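Local coordinates for extracellular solute-binding protein, family 1 (Bifidobacterium longum subsp. infantis ATCC 15697, PDB 3QUF), which probably captures a solute outside the cell and hands it to a membrane transporter, at residues 261-264 with 265-269; 349-352 with 353-356. All coordinates share one frame; numbering follows the deposited sequence.

Contact 1: 261-264 with 265-269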
# COMPACT_ATOMS: atom_id res chain seq x y z
N VAL A 261 -16.41 -13.33 3.74
CA VAL A 261 -15.62 -12.14 3.37
C VAL A 261 -14.17 -12.41 3.66
O VAL A 261 -13.83 -13.02 4.71
CB VAL A 261 -16.01 -10.95 4.25
CG1 VAL A 261 -15.17 -9.69 3.85
CG2 VAL A 261 -17.51 -10.70 4.20
N MSE A 262 -13.30 -11.97 2.75
CA MSE A 262 -11.85 -11.95 2.98
C MSE A 262 -11.27 -10.66 2.45
O MSE A 262 -11.85 -10.06 1.54
CB MSE A 262 -11.22 -13.14 2.23
CG MSE A 262 -11.11 -12.95 0.74
SE MSE A 262 -10.11 -14.42 -0.14
CE MSE A 262 -8.39 -14.10 0.47
N ARG A 263 -10.13 -10.25 3.01
CA ARG A 263 -9.36 -9.16 2.46
C ARG A 263 -8.45 -9.75 1.40
O ARG A 263 -7.69 -10.68 1.65
CB ARG A 263 -8.58 -8.48 3.57
CG ARG A 263 -7.78 -7.30 3.14
CD ARG A 263 -6.40 -7.64 2.65
NE ARG A 263 -5.54 -6.45 2.49
CZ ARG A 263 -4.28 -6.49 2.12
NH1 ARG A 263 -3.68 -7.66 1.88
NH2 ARG A 263 -3.60 -5.36 2.02
N SER A 264 -8.48 -9.18 0.20
CA SER A 264 -7.54 -9.59 -0.83
C SER A 264 -7.28 -8.45 -1.80
O SER A 264 -7.47 -7.28 -1.48
CB SER A 264 -8.03 -10.85 -1.54
OG SER A 264 -6.98 -11.40 -2.35
N GLY A 265 -6.74 -8.79 -2.96
CA GLY A 265 -6.40 -7.79 -3.94
C GLY A 265 -6.31 -8.44 -5.31
O GLY A 265 -6.63 -9.60 -5.48
N PRO A 266 -5.89 -7.66 -6.31
CA PRO A 266 -5.98 -8.10 -7.70
C PRO A 266 -5.21 -9.39 -7.98
O PRO A 266 -5.55 -10.17 -8.91
CB PRO A 266 -5.37 -6.92 -8.45
CG PRO A 266 -5.73 -5.74 -7.62
CD PRO A 266 -5.61 -6.22 -6.20
N TRP A 267 -4.15 -9.59 -7.20
CA TRP A 267 -3.32 -10.82 -7.27
C TRP A 267 -4.12 -12.12 -7.12
O TRP A 267 -3.73 -13.18 -7.68
CB TRP A 267 -2.16 -10.73 -6.24
CG TRP A 267 -2.60 -10.44 -4.79
CD1 TRP A 267 -2.93 -11.36 -3.84
CD2 TRP A 267 -2.74 -9.16 -4.17
NE1 TRP A 267 -3.28 -10.73 -2.67
CE2 TRP A 267 -3.18 -9.38 -2.85
CE3 TRP A 267 -2.55 -7.84 -4.61
CZ2 TRP A 267 -3.42 -8.33 -1.97
CZ3 TRP A 267 -2.78 -6.81 -3.73
CH2 TRP A 267 -3.22 -7.07 -2.43
N ASP A 268 -5.22 -12.10 -6.38
CA ASP A 268 -6.07 -13.28 -6.21
C ASP A 268 -7.19 -13.45 -7.23
O ASP A 268 -7.96 -14.39 -7.16
CB ASP A 268 -6.70 -13.29 -4.82
CG ASP A 268 -5.74 -13.74 -3.73
OD1 ASP A 268 -4.72 -14.38 -4.07
OD2 ASP A 268 -6.03 -13.49 -2.54
N LEU A 269 -7.32 -12.53 -8.18
CA LEU A 269 -8.47 -12.59 -9.09
C LEU A 269 -8.49 -13.86 -9.93
O LEU A 269 -9.54 -14.42 -10.15
CB LEU A 269 -8.49 -11.40 -10.03
CG LEU A 269 -9.23 -10.22 -9.45
CD1 LEU A 269 -8.90 -9.01 -10.32
CD2 LEU A 269 -10.74 -10.53 -9.42
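The strand ends at Ser-264, and Gly-265 stays extended before the chain winds into a 3-10 turn at 266-268, secured by Asp-268 N to Gly-265 O at 3.0 Å and Leu-269 N to Pro-266 O at the same length. This turn shows how side chains can bind the end of a strand to what follows it. Ser-264 OG, held opposite its own backbone N (chi1 -168°), faces Asp-268 and donates a hydrogen bond to OD2 at a very short 2.3 Å, a value to be read with caution. The other carboxylate oxygen, OD1, forms a salt bridge with Lys-251 of helix 247-255, so the acid ties the turn to that helix as well. Crossing at a slant, the methyl CE of selenomethionine Met-262 comes within 3.9 Å of Asp-268 OD2. Trp-267 folds back over the chain: with CG wedged between backbone N and carbonyl carbon (chi1 54°), one indole face receives Gly-265 CA 3.5 Å above its plane, displaced toward the rim. At the ring edge, Arg-263 NH1 reaches Trp-267 CZ2 at 3.9 Å, the side chains crossing at about a right angle with guanidinium and indole planes 56° apart, while Arg-263 NE is hydrogen-bonded to Asn-296. The whole forms a strand-to-helix junction of an alpha/beta lobe in the periplasmic-binding-protein fold, with strand 259-264 leading through the 3-10 turn into helix 269-274.

Contact 2: 349-352 with 353-356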
# COMPACT_ATOMS: atom_id res chain seq x y z
N GLU A 349 -8.03 -0.26 -18.17
CA GLU A 349 -9.39 -0.61 -17.84
C GLU A 349 -9.41 -1.65 -16.74
O GLU A 349 -8.80 -2.69 -16.89
CB GLU A 349 -10.06 -1.14 -19.11
CG GLU A 349 -10.58 -0.04 -19.95
CD GLU A 349 -11.62 0.75 -19.18
OE1 GLU A 349 -11.28 1.71 -18.44
OE2 GLU A 349 -12.80 0.41 -19.31
N PRO A 350 -10.07 -1.36 -15.63
CA PRO A 350 -10.00 -2.39 -14.59
C PRO A 350 -10.87 -3.60 -14.93
O PRO A 350 -11.84 -3.46 -15.65
CB PRO A 350 -10.54 -1.67 -13.36
CG PRO A 350 -11.37 -0.57 -13.88
CD PRO A 350 -10.86 -0.19 -15.23
N PRO A 351 -10.52 -4.78 -14.39
CA PRO A 351 -11.43 -5.91 -14.43
C PRO A 351 -12.77 -5.50 -13.88
O PRO A 351 -12.82 -4.75 -12.90
CB PRO A 351 -10.75 -6.94 -13.52
CG PRO A 351 -9.32 -6.60 -13.58
CD PRO A 351 -9.26 -5.11 -13.70
N ALA A 352 -13.85 -5.97 -14.49
CA ALA A 352 -15.22 -5.65 -14.08
C ALA A 352 -15.46 -5.70 -12.59
O ALA A 352 -16.11 -4.82 -12.01
CB ALA A 352 -16.24 -6.56 -14.79
N GLU A 353 -14.95 -6.74 -11.95
CA GLU A 353 -15.20 -6.94 -10.53
C GLU A 353 -14.55 -5.81 -9.69
O GLU A 353 -15.00 -5.57 -8.57
CB GLU A 353 -14.63 -8.29 -10.08
CG GLU A 353 -15.26 -9.49 -10.79
CD GLU A 353 -14.61 -9.89 -12.15
OE1 GLU A 353 -13.83 -9.13 -12.76
OE2 GLU A 353 -14.90 -11.02 -12.60
N LEU A 354 -13.50 -5.19 -10.22
CA LEU A 354 -12.78 -4.16 -9.47
C LEU A 354 -13.19 -2.74 -9.91
O LEU A 354 -12.61 -1.76 -9.45
CB LEU A 354 -11.28 -4.34 -9.69
CG LEU A 354 -10.67 -5.60 -9.09
CD1 LEU A 354 -9.23 -5.76 -9.57
CD2 LEU A 354 -10.72 -5.52 -7.60
N LYS A 355 -14.19 -2.62 -10.79
CA LYS A 355 -14.47 -1.28 -11.34
C LYS A 355 -14.81 -0.28 -10.26
O LYS A 355 -14.24 0.80 -10.28
CB LYS A 355 -15.60 -1.32 -12.35
CG LYS A 355 -15.82 0.05 -13.01
CD LYS A 355 -16.95 -0.01 -14.03
CE LYS A 355 -17.16 1.33 -14.74
NZ LYS A 355 -15.87 1.85 -15.26
N ASP A 356 -15.71 -0.63 -9.34
CA ASP A 356 -16.09 0.25 -8.19
C ASP A 356 -14.88 0.65 -7.38
O ASP A 356 -14.62 1.85 -7.16
CB ASP A 356 -17.16 -0.42 -7.31
CG ASP A 356 -17.63 0.46 -6.08
OD1 ASP A 356 -17.86 1.70 -6.22
OD2 ASP A 356 -17.82 -0.11 -4.97
O HOH W 1 -17.28 -3.13 -9.64
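The Pro-351 ring and the Glu-353 carboxylate are the flat groups here, and they meet at the ring's CB, to which Glu-353 OE1 comes within 3.9 Å. Farther round the same ring, CG lies 4.1 Å from Leu-354 CD1, the two side chains passing obliquely. A bend at chi2 (86°) folds the Glu-353 carboxylate back toward the preceding residues; its OE2 is hydrogen-bonded to Gln-273. Two successive i to i+3 backbone bonds, Leu-354 N to Pro-351 O at 2.8 Å and Lys-355 N to Ala-352 O at 3.2 Å, make a tight turn that leads into helix 355-362 after the proline pair Pro-350 and Pro-351. The same Ala-352 O also takes a bond from a water at 3.1 Å, and that water accepts from Asp-356 N at 3.0 Å, bridging the two groups that a direct alpha-helical bond would join. The Pro-350 ring brings its CG to 4.1 Å from Lys-355 CA. Lys-355, its chain extended until a bend at the last torsion (chi4 50°), forms a salt bridge through NZ with Asp-359 one helical turn later.

How the contacts relate
Followed from the N terminus, the two contacts come in series: contact 1 closes its turn between strand 259-264 and helix 269-274 well before contact 2 opens at the entry to helix 355-362, so neither nests in nor crosses the other. Far apart in sequence, they are neighbours in space, with centres about 13 Å apart. Leu-354 makes most of the link: its CD1 lies a tight 3.3 Å from Leu-269 CD1, and also touches the ring of Pro-266, while Pro-351 packs on Leu-269 too. The turn leading into helix 355-362 thereby packs on the junction of contact 1, illustrating how sequence-local turns can together join distant parts of a fold.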